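Phosphoglucomutase/phosphomannomutase family protein (Burkholderia thailandensis, PDB 3UW2) probably moves a phosphoryl group between positions of a hexose phosphate, as other metal-dependent phosphohexose mutases do. Local coordinates at residues A[51-54]-A[55-59]; A[158-162]-A[163-167]; A[175-178]-A[179-182]; A[282-285]-A[286-289]; A[307-310]-A[311-314]. All blocks are in the same frame, centred on the assembly; numbering follows the deposited sequence. Where two conformers were deposited one is given.

Contact 1 (A[51-54]-A[55-59]); sequences RAFG and SEVRA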
# COMPACT_ATOMS: atom_id res chain seq x y z
N ARG A 51 -5.29 10.25 -22.35
CA ARG A 51 -4.57 10.69 -23.53
C ARG A 51 -3.08 10.94 -23.19
O ARG A 51 -2.23 10.55 -23.92
CB ARG A 51 -5.25 11.96 -24.05
CG ARG A 51 -4.75 12.42 -25.40
CD ARG A 51 -5.34 11.60 -26.52
NE ARG A 51 -4.74 12.01 -27.79
CZ ARG A 51 -5.17 13.01 -28.54
NH1 ARG A 51 -4.56 13.32 -29.70
NH2 ARG A 51 -6.23 13.70 -28.15
N ALA A 52 -2.77 11.62 -22.07
CA ALA A 52 -1.39 11.89 -21.67
C ALA A 52 -0.62 10.58 -21.39
O ALA A 52 0.50 10.40 -21.84
CB ALA A 52 -1.38 12.80 -20.41
N PHE A 53 -1.21 9.69 -20.61
CA PHE A 53 -0.56 8.44 -20.26
C PHE A 53 -0.40 7.56 -21.52
O PHE A 53 0.68 7.00 -21.76
CB PHE A 53 -1.38 7.70 -19.18
CG PHE A 53 -0.71 6.46 -18.65
CD1 PHE A 53 -0.85 5.23 -19.33
CD2 PHE A 53 0.09 6.50 -17.52
CE1 PHE A 53 -0.28 4.08 -18.82
CE2 PHE A 53 0.72 5.34 -17.02
CZ PHE A 53 0.53 4.14 -17.66
N GLY A 54 -1.44 7.46 -22.35
CA GLY A 54 -1.33 6.66 -23.59
C GLY A 54 -0.21 7.17 -24.52
O GLY A 54 0.47 6.36 -25.24
N SER A 55 -0.01 8.49 -24.49
CA SER A 55 1.04 9.14 -25.27
C SER A 55 2.42 8.71 -24.75
O SER A 55 3.34 8.48 -25.55
CB SER A 55 0.96 10.66 -25.14
OG SER A 55 -0.21 11.19 -25.72
N GLU A 56 2.58 8.67 -23.43
CA GLU A 56 3.86 8.25 -22.86
C GLU A 56 4.12 6.72 -23.16
O GLU A 56 5.26 6.31 -23.49
CB GLU A 56 3.91 8.60 -21.38
CG GLU A 56 5.26 8.34 -20.71
CD GLU A 56 6.43 9.06 -21.42
OE1 GLU A 56 6.28 10.20 -21.96
OE2 GLU A 56 7.52 8.46 -21.46
N VAL A 57 3.07 5.90 -23.06
CA VAL A 57 3.19 4.50 -23.45
C VAL A 57 3.72 4.38 -24.89
O VAL A 57 4.70 3.65 -25.13
CB VAL A 57 1.84 3.79 -23.26
CG1 VAL A 57 1.73 2.54 -24.10
CG2 VAL A 57 1.56 3.53 -21.77
N ARG A 58 3.14 5.13 -25.84
CA ARG A 58 3.62 5.02 -27.25
C ARG A 58 5.04 5.57 -27.39
O ARG A 58 5.78 5.09 -28.19
CB ARG A 58 2.73 5.76 -28.25
CG ARG A 58 1.26 5.50 -28.19
CD ARG A 58 0.73 4.73 -29.37
NE ARG A 58 1.39 5.08 -30.65
CZ ARG A 58 1.02 6.02 -31.51
NH1 ARG A 58 -0.04 6.79 -31.35
NH2 ARG A 58 1.71 6.15 -32.63
N ALA A 59 5.41 6.57 -26.62
CA ALA A 59 6.76 7.16 -26.77
C ALA A 59 7.80 6.15 -26.24
O ALA A 59 8.96 6.22 -26.61
CB ALA A 59 6.84 8.47 -26.00
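F53 and V57, one helical turn apart, meet on the side of the helix that faces the sheet. The ring of F53 leans toward the later residue, and its CE1 comes within 3.5 Å of CG2 of V57; the two side chains cross at a slant. F53 holds CG anti to the backbone N (chi1 -174°), while CG2 of V57 sits beside its own backbone N and is thereby turned back toward the ring. M141 and L143 of strand 136-143 and L86 of helix 75-88 pack against F53, and L143 also touches V57.

S55 lies on another face, against the loop after helix 151-161. It folds its hydroxyl back with chi1 -67°, and OG donates to the carbonyl O of R51 at 2.8 Å. The same oxygen takes the S55 backbone N at 3.1 Å, the two donors arriving from opposite faces of the carbonyl plane, so this acceptor is gripped twice. OG of S55 in turn accepts from the backbone N of E166. The helix ladder continues with V57 N to F53 O at 2.9 Å, nearly straight at 170°, and R58 N to G54 O at 3.0 Å. At the ends of the long side chains, R51 NE reaches E166 O, R58 NH1 reaches A89 O and T167 O, and E56 OE2 bonds Q60. A helix laid on the sheet through F53 and V57, with helix 151-161 and its following loop against another face, is what an alpha/beta/alpha layered domain shows, here domain I.

Contact 2 (A[158-162]-A[163-167]); sequences KRIVD and ARFET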
# COMPACT_ATOMS: atom_id res chain seq x y z
N LYS A 158 2.00 18.18 -17.49
CA LYS A 158 2.65 19.01 -18.54
C LYS A 158 2.21 18.69 -20.01
O LYS A 158 1.92 19.64 -20.79
CB LYS A 158 4.21 19.09 -18.35
N ARG A 159 2.09 17.40 -20.38
CA ARG A 159 1.49 17.05 -21.70
C ARG A 159 0.09 17.64 -21.87
O ARG A 159 -0.25 18.05 -22.97
CB ARG A 159 1.33 15.52 -21.90
CG ARG A 159 2.63 14.73 -22.16
CD ARG A 159 2.30 13.27 -22.46
NE ARG A 159 3.49 12.52 -22.89
CZ ARG A 159 3.97 12.49 -24.14
NH1 ARG A 159 3.39 13.21 -25.11
NH2 ARG A 159 5.05 11.77 -24.42
N ILE A 160 -0.70 17.66 -20.79
CA ILE A 160 -2.07 18.19 -20.85
C ILE A 160 -2.13 19.70 -21.06
O ILE A 160 -2.81 20.18 -21.96
CB ILE A 160 -2.93 17.71 -19.65
CG1 ILE A 160 -2.98 16.13 -19.66
CG2 ILE A 160 -4.34 18.37 -19.76
CD1 ILE A 160 -3.42 15.48 -18.35
N VAL A 161 -1.41 20.44 -20.21
CA VAL A 161 -1.20 21.90 -20.35
C VAL A 161 -0.72 22.25 -21.76
O VAL A 161 -1.15 23.23 -22.37
CB VAL A 161 -0.11 22.35 -19.34
CG1 VAL A 161 0.20 23.85 -19.44
CG2 VAL A 161 -0.53 21.96 -17.93
N ASP A 162 0.23 21.43 -22.25
CA ASP A 162 0.86 21.65 -23.54
C ASP A 162 0.10 21.07 -24.70
O ASP A 162 0.53 21.26 -25.82
CB ASP A 162 2.20 20.94 -23.59
CG ASP A 162 3.24 21.59 -22.74
OD1 ASP A 162 3.01 22.71 -22.23
OD2 ASP A 162 4.29 20.96 -22.54
N ALA A 163 -0.99 20.32 -24.45
CA ALA A 163 -1.66 19.54 -25.53
C ALA A 163 -0.65 18.74 -26.39
O ALA A 163 -0.79 18.59 -27.61
CB ALA A 163 -2.53 20.44 -26.42
N ARG A 164 0.36 18.19 -25.74
CA ARG A 164 1.40 17.42 -26.44
C ARG A 164 1.03 15.93 -26.35
O ARG A 164 1.41 15.21 -25.39
CB ARG A 164 2.75 17.67 -25.79
CG ARG A 164 3.93 17.11 -26.56
CD ARG A 164 5.23 17.52 -25.87
NE ARG A 164 5.45 16.84 -24.58
CZ ARG A 164 6.02 15.64 -24.46
NH1 ARG A 164 6.44 14.98 -25.55
NH2 ARG A 164 6.19 15.08 -23.26
N PHE A 165 0.33 15.47 -27.38
CA PHE A 165 -0.26 14.13 -27.37
C PHE A 165 0.05 13.37 -28.65
O PHE A 165 0.14 13.98 -29.74
CB PHE A 165 -1.81 14.19 -27.32
CG PHE A 165 -2.39 14.87 -26.11
CD1 PHE A 165 -2.04 14.46 -24.81
CD2 PHE A 165 -3.38 15.87 -26.27
CE1 PHE A 165 -2.60 15.09 -23.71
CE2 PHE A 165 -3.98 16.46 -25.16
CZ PHE A 165 -3.61 16.05 -23.88
N GLU A 166 0.16 12.04 -28.52
CA GLU A 166 0.07 11.17 -29.66
C GLU A 166 -1.40 11.01 -30.07
O GLU A 166 -2.33 11.33 -29.28
CB GLU A 166 0.72 9.82 -29.36
CG GLU A 166 2.16 9.96 -28.89
CD GLU A 166 3.10 10.40 -30.01
OE1 GLU A 166 2.82 10.12 -31.21
OE2 GLU A 166 4.10 11.07 -29.69
N THR A 167 -1.59 10.49 -31.29
CA THR A 167 -2.90 10.34 -31.92
C THR A 167 -3.01 8.94 -32.55
O THR A 167 -2.06 8.42 -33.14
CB THR A 167 -3.06 11.41 -33.02
OG1 THR A 167 -3.18 12.70 -32.38
CG2 THR A 167 -4.33 11.15 -33.86
O HOH W 1 4.58 12.70 -27.56
O HOH W 2 7.13 11.99 -25.95
O HOH W 3 4.69 18.14 -22.53
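R159 and R164 come together because the first chain runs straight and the second folds: R159 is extended from CG to NE, with CG beside its backbone N (chi1 -73°), whereas R164 sends CG opposite its backbone N (chi1 -171°) and bends at chi3. Their guanidinium groups stack as a result, centres 3.8 Å apart and planes 28° from parallel, with NH2 of R164 over the centre of the R159 group. The turn beneath them is a Schellman motif that closes helix 151-161. A163 takes positive phi there, its N bonds to I160 O at 3.1 Å, and R164 N returns to R159 O at 2.8 Å, in the carbonyl plane.

R159 NH1 also donates to the carbonyl O of R164 at 2.8 Å. The oxygen lies close to the guanidinium plane, yet the donor stands well above the plane of the carbonyl. A salt bridge from R159 NH2 to E56 of helix 43-59 would offset some of the like charge in the stack. F165 turns its ring back toward the last helical turn, where CE1 stands 4.2 Å from CG1 of I160, and one ring face looks toward the carbonyl O of R159.

Water ties up the polar rims. One molecule links R159 NH1 to E166 OE2, and another joins D162 to R164, donating to OD2 at 2.8 Å while accepting from NE at 2.5 Å.

Contact 3 (A[175-178]-A[179-182]); sequences YDVA and DQYV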
# COMPACT_ATOMS: atom_id res chain seq x y z
N TYR A 175 -12.20 -7.93 -20.32
CA TYR A 175 -11.60 -9.20 -20.00
C TYR A 175 -11.71 -9.45 -18.51
O TYR A 175 -11.32 -8.60 -17.69
CB TYR A 175 -10.11 -9.25 -20.42
CG TYR A 175 -9.50 -10.59 -20.14
CD1 TYR A 175 -9.84 -11.73 -20.92
CD2 TYR A 175 -8.61 -10.77 -19.06
CE1 TYR A 175 -9.29 -12.98 -20.64
CE2 TYR A 175 -8.04 -12.01 -18.77
CZ TYR A 175 -8.38 -13.12 -19.56
OH TYR A 175 -7.83 -14.35 -19.29
N ASP A 176 -12.26 -10.61 -18.14
CA ASP A 176 -12.34 -10.92 -16.72
C ASP A 176 -11.13 -11.78 -16.33
O ASP A 176 -11.00 -12.91 -16.74
CB ASP A 176 -13.70 -11.55 -16.35
CG ASP A 176 -13.89 -11.75 -14.81
OD1 ASP A 176 -13.03 -11.47 -13.98
OD2 ASP A 176 -14.95 -12.20 -14.43
N VAL A 177 -10.30 -11.22 -15.48
CA VAL A 177 -9.04 -11.82 -15.02
C VAL A 177 -9.17 -12.47 -13.58
O VAL A 177 -8.21 -13.06 -13.03
CB VAL A 177 -7.94 -10.73 -15.01
CG1 VAL A 177 -8.03 -9.89 -13.75
CG2 VAL A 177 -6.56 -11.36 -15.09
N ALA A 178 -10.38 -12.44 -13.02
CA ALA A 178 -10.58 -12.97 -11.65
C ALA A 178 -10.28 -14.46 -11.49
O ALA A 178 -9.64 -14.87 -10.51
CB ALA A 178 -12.01 -12.66 -11.17
N ASP A 179 -10.73 -15.27 -12.43
CA ASP A 179 -10.52 -16.70 -12.33
C ASP A 179 -9.02 -17.00 -12.41
O ASP A 179 -8.55 -17.84 -11.64
CB ASP A 179 -11.18 -17.46 -13.50
CG ASP A 179 -12.69 -17.50 -13.40
OD1 ASP A 179 -13.27 -17.10 -12.36
OD2 ASP A 179 -13.29 -17.94 -14.39
N GLN A 180 -8.29 -16.38 -13.35
CA GLN A 180 -6.82 -16.60 -13.41
C GLN A 180 -6.18 -16.19 -12.07
O GLN A 180 -5.30 -16.85 -11.55
CB GLN A 180 -6.12 -15.75 -14.45
CG GLN A 180 -6.25 -16.23 -15.85
CD GLN A 180 -5.54 -15.33 -16.81
OE1 GLN A 180 -6.16 -14.70 -17.67
NE2 GLN A 180 -4.23 -15.29 -16.70
N TYR A 181 -6.62 -15.07 -11.54
CA TYR A 181 -6.03 -14.60 -10.25
C TYR A 181 -6.26 -15.61 -9.10
O TYR A 181 -5.32 -16.07 -8.41
CB TYR A 181 -6.66 -13.29 -9.93
CG TYR A 181 -6.17 -12.64 -8.62
CD1 TYR A 181 -4.97 -11.94 -8.56
CD2 TYR A 181 -6.97 -12.69 -7.49
CE1 TYR A 181 -4.57 -11.32 -7.33
CE2 TYR A 181 -6.59 -12.12 -6.29
CZ TYR A 181 -5.38 -11.42 -6.22
OH TYR A 181 -5.02 -10.80 -5.00
N VAL A 182 -7.51 -15.95 -8.86
CA VAL A 182 -7.84 -16.89 -7.79
C VAL A 182 -7.11 -18.21 -7.99
O VAL A 182 -6.50 -18.72 -7.03
CB VAL A 182 -9.36 -17.12 -7.66
CG1 VAL A 182 -9.67 -18.17 -6.57
CG2 VAL A 182 -10.06 -15.76 -7.33
O HOH W 4 -9.65 -15.35 -15.84
O HOH W 5 -15.00 -14.13 -12.31
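Y175 OH donates to OE1 of Q180 in a hydrogen bond modelled at 2.4 Å, unusually short and of doubtful exact length. OE1 lies at the edge of the tyrosine ring, near its plane, while the amide plane stands 72° from that of the ring. Q180 spans the distance because its chain is extended beyond CG (chi2 180°). A weak bond from its NE2 to P111 O engages the other end of the amide, and Y175 OH has a weak partner in A113 N.

Beneath this pair the backbone enters helix 178-186, at the start of the alpha/beta/alpha domain II region. D176, ahead of the first turn, makes a capping bond: its OD1 accepts from the N of A178, two residues on, at 3.0 Å, met from above the carboxylate plane. Y181 N bonds to V177 O at 3.0 Å and V182 N to A178 O at 2.9 Å, the latter almost perfectly straight (179°). One water bridges D176 O and Q180 N, so this amide at the helix start also has an acceptor.

Further out, D179 forms a salt bridge to R212 of helix 206-216, which also packs on V182. Y181 points its ring away from the loop to meet F106 edge-to-face and to bond D363 through OH; its side chain lies about 9 Å from that of the zinc ligand D268.

Contact 4 (A[282-285]-A[286-289]); sequences PDRQ and LMLF. With EDO (1,2-ethanediol), chain G.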
# COMPACT_ATOMS: atom_id res chain seq x y z
N PRO A 282 1.85 -3.52 10.62
CA PRO A 282 2.53 -4.25 9.54
C PRO A 282 4.04 -4.43 9.79
O PRO A 282 4.58 -5.33 9.21
CB PRO A 282 2.28 -3.39 8.30
CG PRO A 282 0.95 -2.71 8.63
CD PRO A 282 0.94 -2.47 10.11
N ASP A 283 4.72 -3.63 10.63
CA ASP A 283 6.11 -4.00 10.83
C ASP A 283 6.21 -5.37 11.56
O ASP A 283 7.22 -6.09 11.36
CB ASP A 283 6.94 -2.91 11.53
CG ASP A 283 6.31 -2.40 12.79
OD1 ASP A 283 5.15 -2.82 13.13
OD2 ASP A 283 7.00 -1.56 13.45
N ARG A 284 5.21 -5.71 12.43
CA ARG A 284 5.24 -7.05 13.09
C ARG A 284 4.87 -8.16 12.14
O ARG A 284 5.49 -9.23 12.13
CB ARG A 284 4.39 -7.09 14.34
CG ARG A 284 5.01 -6.24 15.45
CD ARG A 284 4.00 -6.13 16.55
NE ARG A 284 4.15 -7.20 17.52
CZ ARG A 284 3.16 -7.60 18.29
NH1 ARG A 284 1.93 -7.09 18.14
NH2 ARG A 284 3.36 -8.54 19.19
N GLN A 285 3.86 -7.91 11.32
CA GLN A 285 3.53 -8.83 10.22
C GLN A 285 4.76 -9.19 9.36
O GLN A 285 4.92 -10.34 8.95
CB GLN A 285 2.47 -8.22 9.33
CG GLN A 285 1.07 -8.01 10.00
CD GLN A 285 0.09 -7.41 8.97
OE1 GLN A 285 -0.02 -7.91 7.81
NE2 GLN A 285 -0.55 -6.32 9.34
N LEU A 286 5.51 -8.19 8.95
CA LEU A 286 6.70 -8.39 8.12
C LEU A 286 7.73 -9.29 8.81
O LEU A 286 8.39 -10.08 8.13
CB LEU A 286 7.36 -7.05 7.72
CG LEU A 286 8.44 -7.13 6.65
CD1 LEU A 286 7.80 -7.57 5.33
CD2 LEU A 286 9.11 -5.78 6.47
N MET A 287 7.89 -9.17 10.14
CA MET A 287 8.78 -10.13 10.84
C MET A 287 8.35 -11.59 10.58
O MET A 287 9.18 -12.47 10.32
CB MET A 287 8.90 -9.80 12.33
CG MET A 287 9.73 -8.52 12.52
SD MET A 287 10.20 -7.97 14.18
CE MET A 287 8.71 -7.20 14.82
N LEU A 288 7.04 -11.84 10.58
CA LEU A 288 6.56 -13.20 10.51
C LEU A 288 6.77 -13.72 9.08
O LEU A 288 7.16 -14.89 8.83
CB LEU A 288 5.06 -13.23 10.94
CG LEU A 288 4.34 -14.57 11.03
CD1 LEU A 288 4.73 -15.32 12.34
CD2 LEU A 288 2.79 -14.43 10.95
N PHE A 289 6.50 -12.84 8.13
CA PHE A 289 6.74 -13.20 6.72
C PHE A 289 8.25 -13.41 6.41
O PHE A 289 8.64 -14.31 5.69
CB PHE A 289 6.17 -12.06 5.84
CG PHE A 289 4.68 -12.01 5.85
CD1 PHE A 289 3.93 -13.18 5.56
CD2 PHE A 289 4.01 -10.78 6.00
CE1 PHE A 289 2.53 -13.15 5.56
CE2 PHE A 289 2.60 -10.74 6.00
CZ PHE A 289 1.88 -11.94 5.77
C1 EDO G . 7.21 1.66 14.60
O1 EDO G . 6.50 0.52 15.10
C2 EDO G . 6.89 2.89 15.46
O2 EDO G . 5.51 3.16 15.21
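R284 and M287 touch through carbon: CE of M287 rests 3.9 Å from CG of R284, the chains crossing at a slant. M287 bends at chi3 (-78°), which folds its terminal methyl back against R284. F289 likewise leans back on Q285, with ring atom CD2 3.1 Å from the Q285 carbonyl O and CE2 4.2 Å from its CB.

Among the backbone hydrogen bonds of this first part of helix 282-296, L286 N to P282 O (3.0 Å) and F289 N to Q285 O (3.1 Å) are the firm ones. M287 N to D283 O and L288 N to R284 O are weak, each 3.4 Å, and L288 N also makes a weak bond to Q285 O.

The polar side chains look outside the two segments. OD2 of D283 accepts from O1 of a bound ethanediol, probably from the crystallisation liquor, at 2.7 Å, and also from the backbone N of T309. R284 reaches L388 O and P389 O through NH2 and NE, and Q285 NE2 bonds I280 O.

Within the alpha/beta fold of domain III, L286 and F289 pack on L344 of strand 344-346, and the F289 ring meets F354 of strand 352-354 edge-to-face. Helix 364-375 contacts L288 and F289 through L371, while M287 and D283 touch L312 of helix 311-318.

Contact 5 (A[307-310]-A[311-314]); sequences KCTR and NLAR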
# COMPACT_ATOMS: atom_id res chain seq x y z
N LYS A 307 9.85 4.13 9.11
CA LYS A 307 8.85 4.12 10.19
C LYS A 307 8.75 2.81 11.00
O LYS A 307 7.96 2.75 11.94
CB LYS A 307 7.45 4.40 9.62
CG LYS A 307 7.29 5.84 9.11
CD LYS A 307 5.95 6.06 8.39
CE LYS A 307 5.83 7.55 8.03
NZ LYS A 307 4.47 7.92 7.55
N CYS A 308 9.46 1.74 10.59
CA CYS A 308 9.24 0.39 11.13
C CYS A 308 9.99 0.22 12.46
O CYS A 308 10.96 0.89 12.68
CB CYS A 308 9.68 -0.67 10.16
SG CYS A 308 8.47 -0.89 8.82
N THR A 309 9.54 -0.71 13.30
CA THR A 309 10.20 -1.02 14.60
C THR A 309 11.72 -1.22 14.51
O THR A 309 12.23 -1.80 13.56
CB THR A 309 9.58 -2.28 15.27
OG1 THR A 309 10.27 -2.54 16.49
CG2 THR A 309 9.68 -3.48 14.44
N ARG A 310 12.43 -0.69 15.51
CA ARG A 310 13.86 -1.00 15.76
C ARG A 310 14.04 -2.56 15.72
O ARG A 310 15.08 -3.06 15.30
CB ARG A 310 14.32 -0.35 17.09
CG ARG A 310 15.85 -0.16 17.22
CD ARG A 310 16.39 0.66 18.41
NE ARG A 310 16.84 -0.16 19.55
CZ ARG A 310 16.06 -0.98 20.26
NH1 ARG A 310 16.56 -1.68 21.29
NH2 ARG A 310 14.77 -1.12 19.96
N ASN A 311 13.01 -3.31 16.09
CA ASN A 311 13.15 -4.79 16.21
C ASN A 311 13.37 -5.54 14.91
O ASN A 311 13.85 -6.66 14.91
CB ASN A 311 11.93 -5.40 16.92
CG ASN A 311 11.84 -4.99 18.37
OD1 ASN A 311 12.86 -4.86 19.05
ND2 ASN A 311 10.62 -4.83 18.87
N LEU A 312 13.01 -4.94 13.79
CA LEU A 312 13.18 -5.64 12.53
C LEU A 312 14.62 -5.98 12.12
O LEU A 312 14.89 -7.08 11.65
CB LEU A 312 12.46 -4.84 11.39
CG LEU A 312 11.10 -5.37 10.96
CD1 LEU A 312 10.25 -4.31 10.23
CD2 LEU A 312 11.35 -6.56 10.03
N ALA A 313 15.54 -5.03 12.27
CA ALA A 313 16.93 -5.27 11.88
C ALA A 313 17.47 -6.56 12.53
O ALA A 313 18.00 -7.44 11.83
CB ALA A 313 17.82 -4.07 12.27
N ARG A 314 17.35 -6.63 13.87
CA ARG A 314 17.87 -7.75 14.64
C ARG A 314 17.14 -9.06 14.27
O ARG A 314 17.76 -10.12 14.02
CB ARG A 314 17.71 -7.47 16.14
CG ARG A 314 18.22 -8.63 17.00
CD ARG A 314 17.90 -8.47 18.49
NE ARG A 314 18.97 -7.67 19.06
CZ ARG A 314 20.22 -8.12 19.28
NH1 ARG A 314 20.55 -9.38 19.01
NH2 ARG A 314 21.14 -7.31 19.79
O HOH W 6 14.84 -2.07 12.53
O HOH W 7 8.36 -4.98 17.38
O HOH W 8 17.31 -4.45 15.87
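The side-chain amide of N311 and the guanidinium of R310 are the flat groups here, and OD1 of N311 approaches the R310 guanidinium obliquely. At the nitrogen end of the amide, ND2 donates to a water at 2.7 Å, and that water donates in turn to OG1 of T309. ND2 itself stands 3.3 Å from OG1 of T309, but the angle is too poor for a direct bond. A weak bond to N390 O gives ND2 a further partner.

T309 stands ahead of the turn into helix 311-318 and makes a capping bond. Its OG1 lies anti to the backbone N (chi1 179°) and from there accepts from N311 N at 2.9 Å, with a fairly straight N-H (163°). The T309 carbonyl receives L312 N at 3.2 Å, a donor standing well above the carbonyl plane. Water extends the first turn where carbonyl and amide are too far apart for a direct bond: one molecule donates to R310 O at 2.7 Å and accepts from R314 N at 3.0 Å, and another joins T309 O to A313 N. On the apolar side, CD1 of L312 comes 3.7 Å from CB of C308.

E456 fixes the cap from outside, its carboxylate oxygens hydrogen-bonded to T309 OG1 and R310 N. The loop leaves strand 301-305 and turns into helix 311-318, whose L312 packs on Y304 of that strand and faces helix 282-296, while C308 O, bonded to R432, and the bonds to E456 of strand 451-457 place the loop against the C-terminal domain.

The five contacts follow one another along the chain without interleaving. Contacts 1 and 2 belong to domain I, their centres 9 Å apart, where helix 43-59 touches the loop after helix 151-161. Contact 3, about 26 Å from contact 1 between centres, leads from strand 172-174, in the sheet of domain I, to helix 178-186, which packs on helix 206-216. Contacts 4 and 5 lie in domain III, their centres 10 Å apart, with helix 282-296 touching the start of helix 311-318. Contacts 1 and 4, with centres 38 Å apart, stand on opposite sides of the chain's centre. Local turns and helix starts thus recur across the three alpha/beta domains, and the contact 5 loop abuts the C-terminal domain.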